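Local coordinates for HD domain-containing protein (Aquifex aeolicus, PDB 2HEK), which binds a zinc ion and GDP and is probably a metal-dependent nucleotide phosphohydrolase of the HD-domain superfamily, perhaps with dGTPase activity, at residues R133-I137 against E146-S151; F91-V97 against L233-K238; L83-G87 against F108-I113. One frame throughout, in Å; residues are numbered along the deposited sequence.

Interaction 1: residues R133-I137 against E146-S151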
loop_
_atom_site.group_PDB
_atom_site.type_symbol
_atom_site.label_atom_id
_atom_site.label_comp_id
_atom_site.label_asym_id
_atom_site.label_seq_id
_atom_site.Cartn_x
_atom_site.Cartn_y
_atom_site.Cartn_z
ATOM N N ARG A 133 0.521 38.846 11.987
ATOM C CA ARG A 133 0.328 37.628 12.789
ATOM C C ARG A 133 0.672 36.371 11.974
ATOM O O ARG A 133 1.355 35.493 12.476
ATOM C CB ARG A 133 -1.117 37.548 13.304
ATOM C CG ARG A 133 -1.424 38.672 14.311
ATOM C CD ARG A 133 -2.869 38.694 14.715
ATOM N NE ARG A 133 -3.267 37.554 15.559
ATOM C CZ ARG A 133 -4.143 36.607 15.219
ATOM N NH1 ARG A 133 -4.695 36.588 14.011
ATOM N NH2 ARG A 133 -4.452 35.651 16.097
ATOM N N LEU A 134 0.208 36.316 10.718
ATOM C CA LEU A 134 0.612 35.255 9.788
ATOM C C LEU A 134 2.138 35.108 9.717
ATOM O O LEU A 134 2.665 34.002 9.778
ATOM C CB LEU A 134 0.043 35.519 8.390
ATOM C CG LEU A 134 0.326 34.455 7.301
ATOM C CD1 LEU A 134 -0.757 34.577 6.262
ATOM C CD2 LEU A 134 1.656 34.684 6.640
ATOM N N VAL A 135 2.845 36.217 9.576
ATOM C CA VAL A 135 4.317 36.184 9.538
ATOM C C VAL A 135 4.933 35.568 10.809
ATOM O O VAL A 135 5.787 34.696 10.732
ATOM C CB VAL A 135 4.908 37.581 9.279
ATOM C CG1 VAL A 135 6.427 37.570 9.553
ATOM C CG2 VAL A 135 4.602 38.015 7.847
ATOM N N ARG A 136 4.485 36.004 11.977
ATOM C CA ARG A 136 4.974 35.461 13.254
ATOM C C ARG A 136 4.672 33.977 13.392
ATOM O O ARG A 136 5.512 33.215 13.828
ATOM C CB ARG A 136 4.350 36.230 14.441
ATOM C CG ARG A 136 5.000 37.607 14.635
ATOM C CD ARG A 136 4.679 38.266 15.997
ATOM N NE ARG A 136 3.268 38.619 16.123
ATOM C CZ ARG A 136 2.756 39.769 15.659
ATOM N NH1 ARG A 136 3.517 40.638 15.018
ATOM N NH2 ARG A 136 1.491 40.029 15.805
ATOM N N ILE A 137 3.447 33.602 13.058
ATOM C CA ILE A 137 2.982 32.236 13.125
ATOM C C ILE A 137 3.868 31.353 12.229
ATOM O O ILE A 137 4.399 30.321 12.676
ATOM C CB ILE A 137 1.491 32.159 12.744
ATOM C CG1 ILE A 137 0.657 32.755 13.886
ATOM C CG2 ILE A 137 1.014 30.664 12.419
ATOM C CD1 ILE A 137 -0.704 33.168 13.474
ATOM N N GLU A 146 -2.667 32.760 21.459
ATOM C CA GLU A 146 -3.324 32.370 20.216
ATOM C C GLU A 146 -2.277 32.150 19.132
ATOM O O GLU A 146 -2.303 31.125 18.457
ATOM C CB GLU A 146 -4.371 33.404 19.778
ATOM C CG GLU A 146 -5.039 33.144 18.396
ATOM C CD GLU A 146 -5.957 31.896 18.305
ATOM O OE1 GLU A 146 -5.952 31.002 19.198
ATOM O OE2 GLU A 146 -6.690 31.804 17.294
ATOM N N GLU A 147 -1.349 33.095 18.979
ATOM C CA GLU A 147 -0.327 32.960 17.973
ATOM C C GLU A 147 0.529 31.726 18.243
ATOM O O GLU A 147 0.939 31.062 17.300
ATOM C CB GLU A 147 0.544 34.180 17.880
ATOM C CG GLU A 147 -0.163 35.425 17.243
ATOM C CD GLU A 147 0.732 36.673 17.266
ATOM O OE1 GLU A 147 1.964 36.525 17.410
ATOM O OE2 GLU A 147 0.213 37.815 17.125
ATOM N N LYS A 148 0.789 31.426 19.514
ATOM C CA LYS A 148 1.615 30.268 19.861
ATOM C C LYS A 148 0.911 28.961 19.489
ATOM O O LYS A 148 1.541 28.083 18.908
ATOM C CB LYS A 148 2.047 30.274 21.339
ATOM C CG LYS A 148 2.946 29.077 21.744
ATOM C CD LYS A 148 3.228 29.104 23.239
ATOM C CE LYS A 148 4.210 28.025 23.680
ATOM N NZ LYS A 148 4.485 28.138 25.191
ATOM N N LEU A 149 -0.379 28.834 19.799
ATOM C CA LEU A 149 -1.123 27.632 19.399
ATOM C C LEU A 149 -1.071 27.440 17.876
ATOM O O LEU A 149 -0.838 26.330 17.383
ATOM C CB LEU A 149 -2.597 27.690 19.868
ATOM C CG LEU A 149 -3.554 26.601 19.371
ATOM C CD1 LEU A 149 -3.124 25.202 19.877
ATOM C CD2 LEU A 149 -4.993 26.879 19.787
ATOM N N LEU A 150 -1.321 28.520 17.135
ATOM C CA LEU A 150 -1.399 28.434 15.693
ATOM C C LEU A 150 -0.046 28.091 15.134
ATOM O O LEU A 150 0.046 27.270 14.214
ATOM C CB LEU A 150 -1.959 29.750 15.067
ATOM C CG LEU A 150 -3.417 30.106 15.412
ATOM C CD1 LEU A 150 -3.878 31.350 14.647
ATOM C CD2 LEU A 150 -4.350 28.921 15.078
ATOM N N SER A 151 1.005 28.693 15.706
ATOM C CA SER A 151 2.363 28.437 15.256
ATOM C C SER A 151 2.780 26.980 15.516
ATOM O O SER A 151 3.465 26.380 14.680
ATOM C CB SER A 151 3.336 29.373 15.948
ATOM O OG SER A 151 4.593 29.260 15.331
HETATM O O HOH W 1 -2.031 38.390 18.035
#
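Arg136 and Glu147 are the heart of a salt-bridge network joining helices 128-139 and 145-155 of the HD domain, whose short segments cross at -53°. Along Arg136, CB lies 3.8 Å from Glu147 OE1, and beyond CG the chain's CD closes to 3.5 Å from that oxygen. A bend at the third torsion (chi3 -67°) then lays the guanidinium side-on to the acid. Its NE donates to Glu147 OE1 at 2.8 Å and its NH2 to Glu147 OE2 at 2.9 Å, both on the syn side, although the two flat groups are tilted 30° to each other. Glu143 N also donates to OE1. From one turn earlier, Arg133 NE makes a long salt bridge of 3.8 Å to Glu147 OE2, while its terminal nitrogens pair with Glu73 and Asp130. A methionine in place of Arg136 would probably leave the buried Glu147 carboxylate without its two-pronged partner, with the long pair to Arg133 a weak substitute. Beside this charged layer, Ile137 CD1 packs on Leu150 CD1 at 3.8 Å. Ser151 OG donates to Ile137 O at 2.9 Å, in the carbonyl plane and on a lone pair.

Interaction 2: residues F91-V97 against L233-K238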
loop_
_atom_site.group_PDB
_atom_site.type_symbol
_atom_site.label_atom_id
_atom_site.label_comp_id
_atom_site.label_asym_id
_atom_site.label_seq_id
_atom_site.Cartn_x
_atom_site.Cartn_y
_atom_site.Cartn_z
ATOM N N PHE A 91 18.968 24.223 -2.173
ATOM C CA PHE A 91 19.737 23.176 -1.419
ATOM C C PHE A 91 19.449 23.182 0.076
ATOM O O PHE A 91 18.529 23.820 0.564
ATOM C CB PHE A 91 21.269 23.197 -1.650
ATOM C CG PHE A 91 21.734 22.848 -3.049
ATOM C CD1 PHE A 91 22.217 23.890 -3.805
ATOM C CD2 PHE A 91 21.677 21.585 -3.631
ATOM C CE1 PHE A 91 22.581 23.729 -5.120
ATOM C CE2 PHE A 91 22.041 21.424 -4.947
ATOM C CZ PHE A 91 22.487 22.496 -5.705
ATOM N N SER A 92 20.283 22.411 0.808
ATOM C CA SER A 92 20.089 22.225 2.244
ATOM C C SER A 92 21.032 23.016 3.121
ATOM O O SER A 92 22.189 23.228 2.765
ATOM C CB SER A 92 20.187 20.735 2.586
ATOM O OG SER A 92 19.374 19.953 1.725
ATOM N N HIS A 93 20.551 23.449 4.280
ATOM C CA HIS A 93 21.524 24.056 5.147
ATOM C C HIS A 93 22.073 25.341 4.545
ATOM O O HIS A 93 23.239 25.648 4.703
ATOM C CB HIS A 93 22.659 23.055 5.382
ATOM C CG HIS A 93 22.125 21.625 5.747
ATOM N ND1 HIS A 93 21.748 21.364 7.047
ATOM C CD2 HIS A 93 21.901 20.492 5.037
ATOM C CE1 HIS A 93 21.345 20.124 7.154
ATOM N NE2 HIS A 93 21.427 19.583 5.946
ATOM N N THR A 94 21.214 26.090 3.852
ATOM C CA THR A 94 21.718 27.268 3.140
ATOM C C THR A 94 21.301 28.595 3.745
ATOM O O THR A 94 21.859 29.642 3.423
ATOM C CB THR A 94 21.356 27.179 1.667
ATOM O OG1 THR A 94 19.997 26.768 1.548
ATOM C CG2 THR A 94 22.248 26.174 0.954
ATOM N N THR A 95 20.315 28.568 4.639
ATOM C CA THR A 95 19.851 29.782 5.307
ATOM C C THR A 95 21.018 30.491 5.983
ATOM O O THR A 95 21.184 31.720 5.879
ATOM C CB THR A 95 18.769 29.473 6.343
ATOM O OG1 THR A 95 17.649 28.856 5.698
ATOM C CG2 THR A 95 18.303 30.750 7.024
ATOM N N GLU A 96 21.828 29.700 6.684
ATOM C CA GLU A 96 22.960 30.175 7.472
ATOM C C GLU A 96 24.107 30.746 6.639
ATOM O O GLU A 96 25.006 31.380 7.189
ATOM C CB GLU A 96 23.487 29.049 8.371
ATOM C CG GLU A 96 22.471 28.524 9.385
ATOM C CD GLU A 96 21.748 27.244 8.937
ATOM O OE1 GLU A 96 21.575 27.007 7.712
ATOM O OE2 GLU A 96 21.341 26.469 9.835
ATOM N N VAL A 97 24.091 30.519 5.325
ATOM C CA VAL A 97 25.115 31.116 4.467
ATOM C C VAL A 97 24.630 32.443 3.873
ATOM O O VAL A 97 25.448 33.306 3.543
ATOM C CB VAL A 97 25.500 30.177 3.310
ATOM C CG1 VAL A 97 26.471 30.868 2.365
ATOM C CG2 VAL A 97 26.094 28.885 3.848
ATOM N N LEU A 233 28.914 21.494 -1.462
ATOM C CA LEU A 233 28.004 22.495 -1.977
ATOM C C LEU A 233 28.078 23.797 -1.178
ATOM O O LEU A 233 28.122 24.893 -1.740
ATOM C CB LEU A 233 26.566 21.974 -2.005
ATOM C CG LEU A 233 25.787 23.152 -2.581
ATOM C CD1 LEU A 233 25.486 23.051 -4.063
ATOM C CD2 LEU A 233 24.561 23.403 -1.803
ATOM N N VAL A 234 28.083 23.676 0.143
ATOM C CA VAL A 234 28.056 24.855 0.990
ATOM C C VAL A 234 29.366 25.670 0.848
ATOM O O VAL A 234 29.350 26.909 0.801
ATOM C CB VAL A 234 27.651 24.488 2.444
ATOM C CG1 VAL A 234 27.923 25.620 3.382
ATOM C CG2 VAL A 234 26.143 24.135 2.488
ATOM N N GLU A 235 30.490 24.985 0.714
ATOM C CA GLU A 235 31.744 25.688 0.451
ATOM C C GLU A 235 31.653 26.514 -0.838
ATOM O O GLU A 235 32.045 27.697 -0.859
ATOM C CB GLU A 235 32.909 24.702 0.392
ATOM C CG GLU A 235 33.265 24.172 1.762
ATOM C CD GLU A 235 34.307 23.079 1.749
ATOM O OE1 GLU A 235 34.972 22.883 0.714
ATOM O OE2 GLU A 235 34.469 22.414 2.797
ATOM N N PHE A 236 31.112 25.898 -1.899
ATOM C CA PHE A 236 30.914 26.592 -3.161
ATOM C C PHE A 236 29.933 27.745 -3.031
ATOM O O PHE A 236 30.236 28.858 -3.457
ATOM C CB PHE A 236 30.455 25.641 -4.258
ATOM C CG PHE A 236 29.886 26.352 -5.472
ATOM C CD1 PHE A 236 30.693 27.193 -6.246
ATOM C CD2 PHE A 236 28.556 26.179 -5.836
ATOM C CE1 PHE A 236 30.178 27.864 -7.342
ATOM C CE2 PHE A 236 28.041 26.828 -6.945
ATOM C CZ PHE A 236 28.848 27.673 -7.697
ATOM N N LEU A 237 28.764 27.491 -2.437
ATOM C CA LEU A 237 27.728 28.522 -2.330
ATOM C C LEU A 237 28.262 29.802 -1.673
ATOM O O LEU A 237 27.900 30.906 -2.084
ATOM C CB LEU A 237 26.466 28.003 -1.620
ATOM C CG LEU A 237 25.302 29.012 -1.556
ATOM C CD1 LEU A 237 24.889 29.585 -2.926
ATOM C CD2 LEU A 237 24.087 28.429 -0.849
ATOM N N LYS A 238 29.135 29.637 -0.678
ATOM C CA LYS A 238 29.812 30.754 -0.013
ATOM C C LYS A 238 30.682 31.603 -0.954
ATOM O O LYS A 238 30.674 32.829 -0.863
ATOM C CB LYS A 238 30.644 30.254 1.171
ATOM C CG LYS A 238 29.833 30.041 2.426
ATOM C CD LYS A 238 30.635 29.280 3.468
ATOM C CE LYS A 238 29.719 28.696 4.551
ATOM N NZ LYS A 238 30.386 27.623 5.369
#
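Thr94 OG1 is shared between the carbonyl oxygens of Pro89 and Pro90, and this grip fixes the rotation of a side chain whose methyl faces Leu237. With chi1 at 45°, OG1 sits between the backbone N and the carbonyl carbon, and CG2 is swung out to press on Leu237 CD2 at 3.4 Å, tighter than carbons usually pack; the two side chains cross at about a right angle. Earlier in the loop, Phe91 offers a ring face to Leu233, whose CD1 stands above it, offset toward the rim, in a CH-pi contact 21° off the ring normal. The fine placement of this leucine end is doubtful, CD2 above all, which is modelled too close to the ring. Leu39 and Val260 also touch this ring. The contact brings the loop that follows the turn bearing the zinc ligand Asp85, together with the start of helix 95-98, against helix 224-240 of the HD-associated region. Val234 divides its methyls between helix and loop: CG1 meets Val97 CG2 at 3.8 Å, and CG2 rests 4.0 Å from His93 O, with the carbonyl of Ser92 close by. Lys238 lays its aliphatic chain across Val97 nearly at right angles, its CG 3.5 Å from Val97 CG1 and its CE 3.7 Å from Val97 CG2.

Interaction 3: residues L83-G87 against F108-I113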
loop_
_atom_site.group_PDB
_atom_site.type_symbol
_atom_site.label_atom_id
_atom_site.label_comp_id
_atom_site.label_asym_id
_atom_site.label_seq_id
_atom_site.Cartn_x
_atom_site.Cartn_y
_atom_site.Cartn_z
ATOM N N LEU A 83 2.754 29.408 2.983
ATOM C CA LEU A 83 3.834 30.335 2.628
ATOM C C LEU A 83 5.110 30.090 3.417
ATOM O O LEU A 83 6.083 30.828 3.289
ATOM C CB LEU A 83 3.346 31.783 2.822
ATOM C CG LEU A 83 2.051 32.103 2.051
ATOM C CD1 LEU A 83 1.607 33.518 2.344
ATOM C CD2 LEU A 83 2.235 31.923 0.535
ATOM N N HIS A 84 5.096 29.032 4.229
ATOM C CA HIS A 84 6.189 28.736 5.148
ATOM C C HIS A 84 7.558 28.648 4.503
ATOM O O HIS A 84 8.542 28.958 5.136
ATOM C CB HIS A 84 5.922 27.431 5.896
ATOM C CG HIS A 84 6.856 27.202 7.046
ATOM N ND1 HIS A 84 7.905 26.309 6.987
ATOM C CD2 HIS A 84 6.908 27.760 8.279
ATOM C CE1 HIS A 84 8.561 26.321 8.138
ATOM N NE2 HIS A 84 7.973 27.190 8.940
ATOM N N ASP A 85 7.625 28.183 3.256
ATOM C CA ASP A 85 8.878 28.012 2.522
ATOM C C ASP A 85 9.287 29.162 1.564
ATOM O O ASP A 85 10.285 29.032 0.842
ATOM C CB ASP A 85 8.782 26.720 1.676
ATOM C CG ASP A 85 9.197 25.463 2.428
ATOM O OD1 ASP A 85 9.296 25.451 3.669
ATOM O OD2 ASP A 85 9.446 24.447 1.751
ATOM N N LEU A 86 8.553 30.269 1.532
ATOM C CA LEU A 86 8.840 31.322 0.536
ATOM C C LEU A 86 10.274 31.838 0.586
ATOM O O LEU A 86 10.848 32.208 -0.447
ATOM C CB LEU A 86 7.883 32.494 0.672
ATOM C CG LEU A 86 6.424 32.342 0.247
ATOM C CD1 LEU A 86 5.702 33.659 0.572
ATOM C CD2 LEU A 86 6.332 32.085 -1.236
ATOM N N GLY A 87 10.859 31.847 1.778
ATOM C CA GLY A 87 12.197 32.354 1.974
ATOM C C GLY A 87 13.319 31.302 1.941
ATOM O O GLY A 87 14.439 31.603 2.328
ATOM N N PHE A 108 14.248 35.821 5.346
ATOM C CA PHE A 108 13.848 35.965 3.941
ATOM C C PHE A 108 12.377 35.615 3.683
ATOM O O PHE A 108 11.785 36.144 2.753
ATOM C CB PHE A 108 14.774 35.186 3.015
ATOM C CG PHE A 108 16.031 35.926 2.665
ATOM C CD1 PHE A 108 17.181 35.763 3.424
ATOM C CD2 PHE A 108 16.055 36.812 1.595
ATOM C CE1 PHE A 108 18.354 36.469 3.102
ATOM C CE2 PHE A 108 17.208 37.513 1.271
ATOM C CZ PHE A 108 18.362 37.336 2.025
ATOM N N THR A 109 11.783 34.757 4.515
ATOM C CA THR A 109 10.343 34.458 4.388
ATOM C C THR A 109 9.519 35.697 4.655
ATOM O O THR A 109 8.567 35.953 3.939
ATOM C CB THR A 109 9.880 33.315 5.307
ATOM O OG1 THR A 109 10.548 32.113 4.911
ATOM C CG2 THR A 109 8.386 33.089 5.189
ATOM N N GLU A 110 9.873 36.442 5.707
ATOM C CA GLU A 110 9.203 37.699 6.020
ATOM C C GLU A 110 9.428 38.694 4.899
ATOM O O GLU A 110 8.475 39.336 4.478
ATOM C CB GLU A 110 9.633 38.302 7.393
ATOM C CG GLU A 110 8.970 39.686 7.681
ATOM C CD GLU A 110 9.270 40.201 9.107
ATOM O OE1 GLU A 110 10.094 39.577 9.779
ATOM O OE2 GLU A 110 8.686 41.209 9.560
ATOM N N ARG A 111 10.648 38.807 4.373
ATOM C CA ARG A 111 10.941 39.726 3.291
ATOM C C ARG A 111 10.141 39.445 2.018
ATOM O O ARG A 111 9.626 40.372 1.396
ATOM C CB ARG A 111 12.451 39.693 2.981
ATOM C CG ARG A 111 13.318 40.260 4.089
ATOM C CD ARG A 111 14.698 40.627 3.587
ATOM N NE ARG A 111 14.629 41.600 2.496
ATOM C CZ ARG A 111 15.632 41.860 1.667
ATOM N NH1 ARG A 111 16.789 41.226 1.818
ATOM N NH2 ARG A 111 15.484 42.758 0.712
ATOM N N VAL A 112 10.039 38.175 1.647
ATOM C CA VAL A 112 9.300 37.775 0.436
ATOM C C VAL A 112 7.785 38.099 0.604
ATOM O O VAL A 112 7.132 38.595 -0.305
ATOM C CB VAL A 112 9.567 36.298 0.035
ATOM C CG1 VAL A 112 8.648 35.860 -1.093
ATOM C CG2 VAL A 112 11.021 36.110 -0.379
ATOM N N ILE A 113 7.252 37.817 1.791
ATOM C CA ILE A 113 5.841 38.130 2.061
ATOM C C ILE A 113 5.568 39.642 2.005
ATOM O O ILE A 113 4.514 40.052 1.511
ATOM C CB ILE A 113 5.428 37.581 3.425
ATOM C CG1 ILE A 113 5.337 36.051 3.390
ATOM C CG2 ILE A 113 4.091 38.163 3.866
ATOM C CD1 ILE A 113 5.408 35.402 4.755
#
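Phe108 meets Gly87 through its CB, 3.7 Å from Gly87 O, while its ring leads away from the turn and stacks on that of Phe252. The other ring, the imidazole of His84, is likewise directed away from helix 108-115, toward Asp161, and the helix meets the backbone of the turn instead. At the centre the chains come very close: the CA atoms of Gly87 and Thr109 are 3.7 Å apart, and a beta carbon on Gly87 would run into the backbone of the helix, far too close to Thr109 N and to the carbonyl carbon of Phe108. The threonine itself divides its two branches between neighbouring parts of the turn. With chi1 at -64°, OG1 lies beside its own backbone N and accepts a weak, bent bond from Gly87 N (3.2 Å, 129° at the hydrogen), while CG2 reaches to 3.7 Å from Leu83 O. That carbonyl also closes the type I turn, receiving Leu86 N at 3.1 Å. Leu86 fills the apolar side of the contact: its CB lies 3.9 Å from Val112 CG1, and its CD1 meets Ile113 CG1 at 3.7 Å, the leucine and isoleucine crossing at about a right angle. Ile118 of helix 117-123 covers Leu86 further. Asp85, pointing away from the helix, is salt-bridged to Arg51 and completes the zinc site with His54 and Asp161. The consecutive His84 and Asp85 are consistent with the His-Asp pair that gives the HD domain its name, carried on a short turn that packs against helix 108-115.

Interactions 1 and 3 belong to the same helical HD domain and touch each other: Val135 CG1 lies 3.8 Å from Glu110 CG, and Val135 also packs on Ile113, so helix 128-139, part of interaction 1, also packs on helix 108-115 of interaction 3. Interaction 3 is the buried one, backing the metal-binding turn with apolar side chains and a weak bond. Interaction 1, farther from the chain's centre and partly buried, relies on charge pairs alongside a small apolar patch. Interaction 2 is also partly buried, yet almost wholly apolar across the contact. Sequentially it begins just after the turn of interaction 3, but it reaches across to the HD-associated region, enclosing the chain of interaction 1 in its loop.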